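Local coordinates for protein methylmalonyl-CoA carboxyltransferase 5S subunit (Propionibacterium freudenreichii subsp. shermanii, PDB 1RQB) that transfers a carboxyl group from the biotin of the 1.3S subunit to pyruvate, forming oxaloacetate with the help of one cobalt ion per subunit, at residues Asp284-His287 with Lys288-Asp291; Val50-Cys53 with Ala54-Ala58; Leu358-Pro361 with Ser362-Ile365. One frame throughout, in Å; residues are numbered along the deposited sequence.

Contact 1. Residues Asp284-His287 with Lys288-Asp291; sequences DRLH and KIRD
His287 meets Asp291 and Arg290 one turn further along the same helix, and the three polar ends form a small cluster. Asp291 CG sits over one face of the imidazole ring, offset toward its rim, and OD2 comes to 3.1 Å from His287 NE2 at an angle too poor for a hydrogen bond. CE1 of the ring lies 3.5 Å from Arg290 NH2, near the guanidinium plane, with the two planes 50° apart. The same NH2 pairs with Asp291 OD1 at 3.0 Å; this oxygen stands above the guanidinium face, so charge alone holds it. With CG anti to the backbone N (chi1 -179°), the His287 ring is directed beside its own carbonyl and over the following turn. Helix 283-296, which carries the cluster, comes after the eighth barrel strand, 248-251, and helix 265-271, and belongs to the outer layer of the TIM barrel. A turn earlier, the carboxylate of Asp284 faces the bent end of Lys288 in a long salt bridge, OD2 to NZ 3.9 Å. Backbone bonds fix this spacing, among them Arg290 N to Leu286 O at 2.8 Å. Ile289, buried, packs on Ile56 of helix 53-58, and Arg285 NH1 forms a salt bridge with Asp55 of the same helix.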
ATOM      1  N   ASP A 284      -2.120 -16.226 -14.293  1.00 17.15           N
ATOM      2  CA  ASP A 284      -3.358 -16.976 -14.040  1.00 19.80           C
ATOM      3  C   ASP A 284      -3.251 -17.723 -12.708  1.00 16.53           C
ATOM      4  O   ASP A 284      -4.219 -17.794 -11.954  1.00 16.56           O
ATOM      5  CB  ASP A 284      -3.636 -17.995 -15.138  1.00 30.72           C
ATOM      6  CG  ASP A 284      -4.965 -18.707 -14.929  1.00 42.38           C
ATOM      7  OD1 ASP A 284      -5.162 -19.803 -15.499  1.00 47.91           O
ATOM      8  OD2 ASP A 284      -5.821 -18.158 -14.190  1.00 45.52           O
ATOM      9  N   ARG A 285      -2.081 -18.290 -12.419  1.00 14.75           N
ATOM     10  CA  ARG A 285      -1.902 -19.002 -11.147  1.00 13.23           C
ATOM     11  C   ARG A 285      -1.978 -17.994  -9.999  1.00 11.72           C
ATOM     12  O   ARG A 285      -2.590 -18.262  -8.966  1.00 11.44           O
ATOM     13  CB  ARG A 285      -0.549 -19.731 -11.092  1.00 12.88           C
ATOM     14  CG  ARG A 285      -0.399 -20.916 -12.047  1.00 17.83           C
ATOM     15  CD  ARG A 285      -1.371 -22.062 -11.726  1.00 16.62           C
ATOM     16  NE  ARG A 285      -1.101 -23.191 -12.611  1.00 17.24           N
ATOM     17  CZ  ARG A 285      -1.463 -24.449 -12.382  1.00 19.84           C
ATOM     18  NH1 ARG A 285      -2.129 -24.779 -11.284  1.00 19.32           N
ATOM     19  NH2 ARG A 285      -1.125 -25.394 -13.250  1.00 19.87           N
ATOM     20  N   LEU A 286      -1.363 -16.832 -10.189  1.00 14.35           N
ATOM     21  CA  LEU A 286      -1.377 -15.796  -9.147  1.00 14.69           C
ATOM     22  C   LEU A 286      -2.819 -15.378  -8.843  1.00 10.68           C
ATOM     23  O   LEU A 286      -3.185 -15.153  -7.691  1.00 10.51           O
ATOM     24  CB  LEU A 286      -0.565 -14.569  -9.593  1.00 11.59           C
ATOM     25  CG  LEU A 286       0.933 -14.773  -9.830  1.00 14.00           C
ATOM     26  CD1 LEU A 286       1.599 -13.434 -10.149  1.00 14.35           C
ATOM     27  CD2 LEU A 286       1.565 -15.373  -8.581  1.00 12.11           C
ATOM     28  N   HIS A 287      -3.636 -15.261  -9.884  1.00 12.44           N
ATOM     29  CA  HIS A 287      -5.037 -14.855  -9.706  1.00 12.82           C
ATOM     30  C   HIS A 287      -5.777 -15.888  -8.849  1.00 11.54           C
ATOM     31  O   HIS A 287      -6.586 -15.535  -7.992  1.00 10.13           O
ATOM     32  CB  HIS A 287      -5.709 -14.731 -11.073  1.00 17.44           C
ATOM     33  CG  HIS A 287      -7.138 -14.300 -11.003  1.00 27.23           C
ATOM     34  ND1 HIS A 287      -7.510 -13.002 -10.728  1.00 33.95           N
ATOM     35  CD2 HIS A 287      -8.288 -14.998 -11.144  1.00 31.89           C
ATOM     36  CE1 HIS A 287      -8.828 -12.918 -10.704  1.00 35.27           C
ATOM     37  NE2 HIS A 287      -9.325 -14.116 -10.953  1.00 34.46           N
ATOM     38  N   LYS A 288      -5.493 -17.167  -9.075  1.00 11.82           N
ATOM     39  CA  LYS A 288      -6.154 -18.235  -8.310  1.00 14.38           C
ATOM     40  C   LYS A 288      -5.703 -18.199  -6.847  1.00 14.30           C
ATOM     41  O   LYS A 288      -6.501 -18.414  -5.936  1.00 13.61           O
ATOM     42  CB  LYS A 288      -5.833 -19.618  -8.895  1.00 15.98           C
ATOM     43  CG  LYS A 288      -6.313 -19.833 -10.317  1.00 20.54           C
ATOM     44  CD  LYS A 288      -5.982 -21.253 -10.766  1.00 26.83           C
ATOM     45  CE  LYS A 288      -6.355 -21.490 -12.222  1.00 36.41           C
ATOM     46  NZ  LYS A 288      -7.775 -21.141 -12.520  1.00 35.97           N
ATOM     47  N   ILE A 289      -4.422 -17.953  -6.621  1.00 11.57           N
ATOM     48  CA  ILE A 289      -3.904 -17.891  -5.247  1.00 10.13           C
ATOM     49  C   ILE A 289      -4.526 -16.689  -4.535  1.00  8.42           C
ATOM     50  O   ILE A 289      -4.958 -16.774  -3.386  1.00 11.34           O
ATOM     51  CB  ILE A 289      -2.362 -17.754  -5.263  1.00 11.19           C
ATOM     52  CG1 ILE A 289      -1.755 -18.979  -5.952  1.00  9.85           C
ATOM     53  CG2 ILE A 289      -1.814 -17.614  -3.832  1.00  9.39           C
ATOM     54  CD1 ILE A 289      -0.316 -18.768  -6.429  1.00  9.69           C
ATOM     55  N   ARG A 290      -4.576 -15.565  -5.241  1.00 10.91           N
ATOM     56  CA  ARG A 290      -5.138 -14.333  -4.669  1.00 11.08           C
ATOM     57  C   ARG A 290      -6.582 -14.561  -4.217  1.00 13.75           C
ATOM     58  O   ARG A 290      -6.951 -14.221  -3.095  1.00 12.74           O
ATOM     59  CB  ARG A 290      -5.142 -13.207  -5.702  1.00 12.88           C
ATOM     60  CG  ARG A 290      -5.678 -11.920  -5.122  1.00 19.20           C
ATOM     61  CD  ARG A 290      -5.766 -10.833  -6.165  1.00 26.88           C
ATOM     62  NE  ARG A 290      -6.839 -11.070  -7.118  1.00 37.29           N
ATOM     63  CZ  ARG A 290      -8.074 -10.602  -6.962  1.00 43.82           C
ATOM     64  NH1 ARG A 290      -8.374  -9.876  -5.886  1.00 44.46           N
ATOM     65  NH2 ARG A 290      -9.004 -10.845  -7.882  1.00 39.19           N
ATOM     66  N   ASP A 291      -7.396 -15.120  -5.111  1.00 10.69           N
ATOM     67  CA  ASP A 291      -8.818 -15.363  -4.830  1.00 12.44           C
ATOM     68  C   ASP A 291      -8.973 -16.354  -3.677  1.00 12.33           C
ATOM     69  O   ASP A 291      -9.879 -16.239  -2.852  1.00 12.16           O
ATOM     70  CB  ASP A 291      -9.521 -15.884  -6.091  1.00 14.39           C
ATOM     71  CG  ASP A 291      -9.804 -14.768  -7.097  1.00 27.92           C
ATOM     72  OD1 ASP A 291      -9.500 -13.596  -6.778  1.00 24.40           O
ATOM     73  OD2 ASP A 291     -10.334 -15.057  -8.193  1.00 29.74           O
TER

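Contact 2. Residues Val50-Cys53 with Ala54-Ala58; sequences VGAC and ADIDA
Ile56 rests its CG1 branch against the carbonyl oxygen of Ala52 where the chain winds into helix 53-58, a short helix on the outside of the TIM barrel that leads toward strand 63-68. Two direct backbone bonds of alpha-helical spacing tie the segments together: Ile56 N to Ala52 O at 2.9 Å, and Asp57 N to Cys53 O, also 2.9 Å. Just before them, Cys53 N reaches only three residues back, to Val50 O at 3.1 Å, so the entry is wound more tightly than the helix it feeds.

Apolar contact follows the same spacing. Ile56 CD1 lies 4.2 Å from Ala52 CB, CG1 being placed anti to the carbonyl carbon (chi1 -73°) and thus back along the preceding turn. Beyond the pair, Ile56 packs on Val31 and Leu32 of helix 31-39, Ala52 on Phe293 of helix 283-296, and Cys53 on Phe90 and Leu93 of helix 83-93; the short helix is therefore held among three neighbours.

The two carboxylates find protein partners beyond the segments: Asp57 hydrogen-bonds to Ser97 and Asn96, and Asp55 OD1 makes the salt bridge to Arg285.

Water takes over where direct bonds of the same spacing are missing. One molecule donates to Val50 O (2.7 Å) and accepts from Ala54 N (2.9 Å), bridging residues four apart. A second accepts from Asp55 N and lies within bonding distance of Gly51 O and Asp55 OD2, though it has more acceptors nearby than protons to give. The carboxylate of Asp55, whose CG stands beside its own backbone N, bends back to this second water, and any bond from the water to OD2, at 2.8 Å, is weak.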
ATOM      1  N   VAL A  50      -3.679 -25.327   2.449  1.00 19.74           N
ATOM      2  CA  VAL A  50      -3.408 -26.444   1.529  1.00 22.63           C
ATOM      3  C   VAL A  50      -4.090 -26.294   0.168  1.00 20.40           C
ATOM      4  O   VAL A  50      -3.541 -26.724  -0.845  1.00 17.73           O
ATOM      5  CB  VAL A  50      -3.791 -27.820   2.133  1.00 26.99           C
ATOM      6  CG1 VAL A  50      -2.884 -28.124   3.324  1.00 30.96           C
ATOM      7  CG2 VAL A  50      -5.260 -27.842   2.535  1.00 25.23           C
ATOM      8  N   GLY A  51      -5.276 -25.702   0.139  1.00 19.16           N
ATOM      9  CA  GLY A  51      -5.981 -25.539  -1.119  1.00 15.93           C
ATOM     10  C   GLY A  51      -5.296 -24.674  -2.167  1.00 17.65           C
ATOM     11  O   GLY A  51      -5.672 -24.710  -3.338  1.00 18.02           O
ATOM     12  N   ALA A  52      -4.281 -23.910  -1.774  1.00 15.26           N
ATOM     13  CA  ALA A  52      -3.590 -23.035  -2.731  1.00 14.02           C
ATOM     14  C   ALA A  52      -2.216 -23.597  -3.103  1.00 12.14           C
ATOM     15  O   ALA A  52      -1.544 -23.059  -3.982  1.00 15.31           O
ATOM     16  CB  ALA A  52      -3.420 -21.632  -2.119  1.00 14.78           C
ATOM     17  N   CYS A  53      -1.802 -24.683  -2.460  1.00 15.59           N
ATOM     18  CA  CYS A  53      -0.456 -25.234  -2.685  1.00 17.51           C
ATOM     19  C   CYS A  53      -0.200 -25.635  -4.139  1.00 16.46           C
ATOM     20  O   CYS A  53       0.875 -25.364  -4.673  1.00 15.11           O
ATOM     21  CB  CYS A  53      -0.199 -26.412  -1.748  1.00 16.61           C
ATOM     22  SG  CYS A  53       0.164 -25.886  -0.048  1.00 25.38           S
ATOM     23  N   ALA A  54      -1.160 -26.280  -4.789  1.00 17.33           N
ATOM     24  CA  ALA A  54      -0.941 -26.699  -6.181  1.00 16.39           C
ATOM     25  C   ALA A  54      -0.669 -25.475  -7.060  1.00 17.92           C
ATOM     26  O   ALA A  54       0.237 -25.485  -7.891  1.00 14.22           O
ATOM     27  CB  ALA A  54      -2.161 -27.475  -6.704  1.00 20.21           C
ATOM     28  N   ASP A  55      -1.446 -24.409  -6.876  1.00 15.13           N
ATOM     29  CA  ASP A  55      -1.248 -23.203  -7.692  1.00 12.68           C
ATOM     30  C   ASP A  55       0.065 -22.508  -7.326  1.00 13.07           C
ATOM     31  O   ASP A  55       0.771 -22.013  -8.204  1.00 13.69           O
ATOM     32  CB  ASP A  55      -2.429 -22.258  -7.535  1.00 15.54           C
ATOM     33  CG  ASP A  55      -3.676 -22.796  -8.220  1.00 22.34           C
ATOM     34  OD1 ASP A  55      -3.559 -23.236  -9.389  1.00 23.78           O
ATOM     35  OD2 ASP A  55      -4.757 -22.779  -7.598  1.00 27.40           O
ATOM     36  N   ILE A  56       0.396 -22.466  -6.039  1.00 12.87           N
ATOM     37  CA  ILE A  56       1.653 -21.832  -5.613  1.00 13.09           C
ATOM     38  C   ILE A  56       2.835 -22.569  -6.248  1.00 14.28           C
ATOM     39  O   ILE A  56       3.766 -21.955  -6.766  1.00 11.87           O
ATOM     40  CB  ILE A  56       1.781 -21.863  -4.062  1.00 11.37           C
ATOM     41  CG1 ILE A  56       0.803 -20.847  -3.463  1.00 10.89           C
ATOM     42  CG2 ILE A  56       3.222 -21.560  -3.628  1.00 10.60           C
ATOM     43  CD1 ILE A  56       0.732 -20.839  -1.930  1.00 12.55           C
ATOM     44  N   ASP A  57       2.756 -23.897  -6.239  1.00 13.34           N
ATOM     45  CA  ASP A  57       3.810 -24.769  -6.779  1.00 17.73           C
ATOM     46  C   ASP A  57       4.014 -24.551  -8.281  1.00 16.14           C
ATOM     47  O   ASP A  57       5.111 -24.775  -8.789  1.00 17.56           O
ATOM     48  CB  ASP A  57       3.452 -26.247  -6.531  1.00 18.43           C
ATOM     49  CG  ASP A  57       4.539 -27.203  -7.013  1.00 24.77           C
ATOM     50  OD1 ASP A  57       5.597 -27.310  -6.348  1.00 22.97           O
ATOM     51  OD2 ASP A  57       4.342 -27.835  -8.067  1.00 28.81           O
ATOM     52  N   ALA A  58       2.990 -24.116  -9.007  1.00 15.85           N
ATOM     53  CA  ALA A  58       3.139 -23.944 -10.461  1.00 17.29           C
ATOM     54  C   ALA A  58       3.211 -22.470 -10.865  1.00 17.99           C
ATOM     55  O   ALA A  58       3.212 -22.159 -12.055  1.00 16.74           O
ATOM     56  CB  ALA A  58       1.965 -24.598 -11.181  1.00 17.90           C
TER
HETATM   57  O   HOH W   1      -3.531 -27.444  -3.476  1.00 25.86           O
HETATM   58  O   HOH W   2      -4.109 -24.763  -5.746  1.00 20.27           O

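Contact 3. Residues Leu358-Pro361 with Ser362-Ile365; sequences LVTP and SSQI
Thr360 and Gln364 meet through the glutamine amide, whose OE1 takes hydrogen bonds from two hydroxyls. Ser363 OG donates the stronger, at 2.8 Å; Thr360 OG1 gives a weak one at 3.3 Å. Gln364 can present its oxygen there because its chain bends at chi2 (100°), folding the amide back over Thr360, where NE2 touches the methyl CG2 at 3.3 Å. An alanine at Ser363 would remove the shorter of these bonds, and the Gln364 amide, left with the weak Thr360 partner, would probably be freer to turn. Among backbone bonds, Ser363 N reaches Val359 O at 3.0 Å from well above the carbonyl plane, whereas Ile365 N meets Pro361 O nearly head-on at 3.1 Å. A cis peptide between Thr360 and Pro361 makes the bend by which the loop enters helix 362-376 of the conserved carboxylase domain. The loop faces the barrel's active site: the Thr360 side chain is about 7 Å from that of the substrate-binding Gln37, and Val359 packs on Ala139 and Met197. Apolar contacts lie on the helix side, where Pro361 CB approaches Ile365 CD1 at 4.4 Å and Ile365 continues onto Phe386 and Ile389 of helix 384-390.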
ATOM      1  N   LEU A 358      16.533  -3.058  15.982  1.00 23.26           N
ATOM      2  CA  LEU A 358      15.386  -3.208  16.890  1.00 26.57           C
ATOM      3  C   LEU A 358      14.366  -4.205  16.337  1.00 27.89           C
ATOM      4  O   LEU A 358      13.251  -3.850  15.956  1.00 27.52           O
ATOM      5  CB  LEU A 358      14.730  -1.856  17.170  1.00 25.12           C
ATOM      6  CG  LEU A 358      15.604  -0.903  17.998  1.00 29.31           C
ATOM      7  CD1 LEU A 358      14.823   0.351  18.297  1.00 29.96           C
ATOM      8  CD2 LEU A 358      16.041  -1.568  19.305  1.00 27.02           C
ATOM      9  N   VAL A 359      14.771  -5.463  16.306  1.00 27.26           N
ATOM     10  CA  VAL A 359      13.895  -6.547  15.842  1.00 31.92           C
ATOM     11  C   VAL A 359      13.703  -7.504  17.020  1.00 31.50           C
ATOM     12  O   VAL A 359      14.467  -7.467  17.983  1.00 32.38           O
ATOM     13  CB  VAL A 359      14.531  -7.319  14.676  1.00 29.23           C
ATOM     14  CG1 VAL A 359      14.778  -6.384  13.526  1.00 34.72           C
ATOM     15  CG2 VAL A 359      15.840  -7.958  15.118  1.00 27.17           C
ATOM     16  N   THR A 360      12.680  -8.342  16.952  1.00 31.12           N
ATOM     17  CA  THR A 360      12.454  -9.304  18.040  1.00 32.60           C
ATOM     18  C   THR A 360      13.689 -10.201  18.142  1.00 29.78           C
ATOM     19  O   THR A 360      14.215 -10.654  17.127  1.00 28.32           O
ATOM     20  CB  THR A 360      11.228 -10.180  17.757  1.00 32.10           C
ATOM     21  OG1 THR A 360      10.078  -9.343  17.602  1.00 40.34           O
ATOM     22  CG2 THR A 360      10.997 -11.155  18.904  1.00 35.80           C
ATOM     23  N   PRO A 361      14.157 -10.483  19.368  1.00 33.12           N
ATOM     24  CA  PRO A 361      13.655 -10.056  20.682  1.00 33.92           C
ATOM     25  C   PRO A 361      14.301  -8.792  21.254  1.00 35.38           C
ATOM     26  O   PRO A 361      13.907  -8.309  22.314  1.00 36.78           O
ATOM     27  CB  PRO A 361      13.963 -11.263  21.548  1.00 36.15           C
ATOM     28  CG  PRO A 361      15.321 -11.652  21.035  1.00 33.99           C
ATOM     29  CD  PRO A 361      15.159 -11.556  19.526  1.00 32.93           C
ATOM     30  N   SER A 362      15.292  -8.256  20.552  1.00 34.94           N
ATOM     31  CA  SER A 362      16.015  -7.066  21.025  1.00 34.88           C
ATOM     32  C   SER A 362      15.059  -5.904  21.301  1.00 32.48           C
ATOM     33  O   SER A 362      15.234  -5.178  22.278  1.00 34.30           O
ATOM     34  CB  SER A 362      17.057  -6.632  19.995  1.00 31.24           C
ATOM     35  OG  SER A 362      18.023  -7.646  19.794  1.00 32.23           O
ATOM     36  N   SER A 363      14.057  -5.724  20.447  1.00 27.92           N
ATOM     37  CA  SER A 363      13.105  -4.614  20.600  1.00 32.91           C
ATOM     38  C   SER A 363      12.342  -4.704  21.925  1.00 33.13           C
ATOM     39  O   SER A 363      12.269  -3.730  22.672  1.00 31.10           O
ATOM     40  CB  SER A 363      12.120  -4.596  19.429  1.00 31.07           C
ATOM     41  OG  SER A 363      11.528  -5.868  19.256  1.00 38.42           O
ATOM     42  N   GLN A 364      11.750  -5.856  22.221  1.00 33.07           N
ATOM     43  CA  GLN A 364      11.000  -5.989  23.478  1.00 35.61           C
ATOM     44  C   GLN A 364      11.935  -5.747  24.664  1.00 33.16           C
ATOM     45  O   GLN A 364      11.567  -5.094  25.640  1.00 34.28           O
ATOM     46  CB  GLN A 364      10.364  -7.383  23.600  1.00 40.11           C
ATOM     47  CG  GLN A 364       9.295  -7.711  22.557  1.00 46.09           C
ATOM     48  CD  GLN A 364       9.804  -8.581  21.414  1.00 51.28           C
ATOM     49  OE1 GLN A 364      10.598  -8.144  20.581  1.00 53.32           O
ATOM     50  NE2 GLN A 364       9.342  -9.828  21.373  1.00 53.70           N
ATOM     51  N   ILE A 365      13.155  -6.258  24.561  1.00 29.61           N
ATOM     52  CA  ILE A 365      14.138  -6.128  25.646  1.00 30.32           C
ATOM     53  C   ILE A 365      14.500  -4.661  25.882  1.00 29.98           C
ATOM     54  O   ILE A 365      14.505  -4.195  27.020  1.00 30.79           O
ATOM     55  CB  ILE A 365      15.420  -6.924  25.330  1.00 30.05           C
ATOM     56  CG1 ILE A 365      15.083  -8.412  25.198  1.00 34.28           C
ATOM     57  CG2 ILE A 365      16.446  -6.719  26.433  1.00 30.69           C
ATOM     58  CD1 ILE A 365      16.262  -9.272  24.778  1.00 36.53           C
TER

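Along the chain the order is contact 2, contact 1, contact 3. The first two are neighbours in space though far apart in sequence, their centres 10 Å apart: helix 53-58, early in the barrel, lies against helix 283-296, which comes after the eighth barrel strand. They touch at the Arg285–Asp55 pair and where Ile289 CG1 packs at 3.7 Å on Asp55 CB, so an early and a late part of the barrel are joined on its outer wall. Contact 3 lies across the chain's centre, with centres about 35 Å from contact 1 and 34 Å from contact 2 and no touch to either. It belongs to the carboxylase domain, whose loop 358-361 approaches the cobalt-bearing side of the barrel.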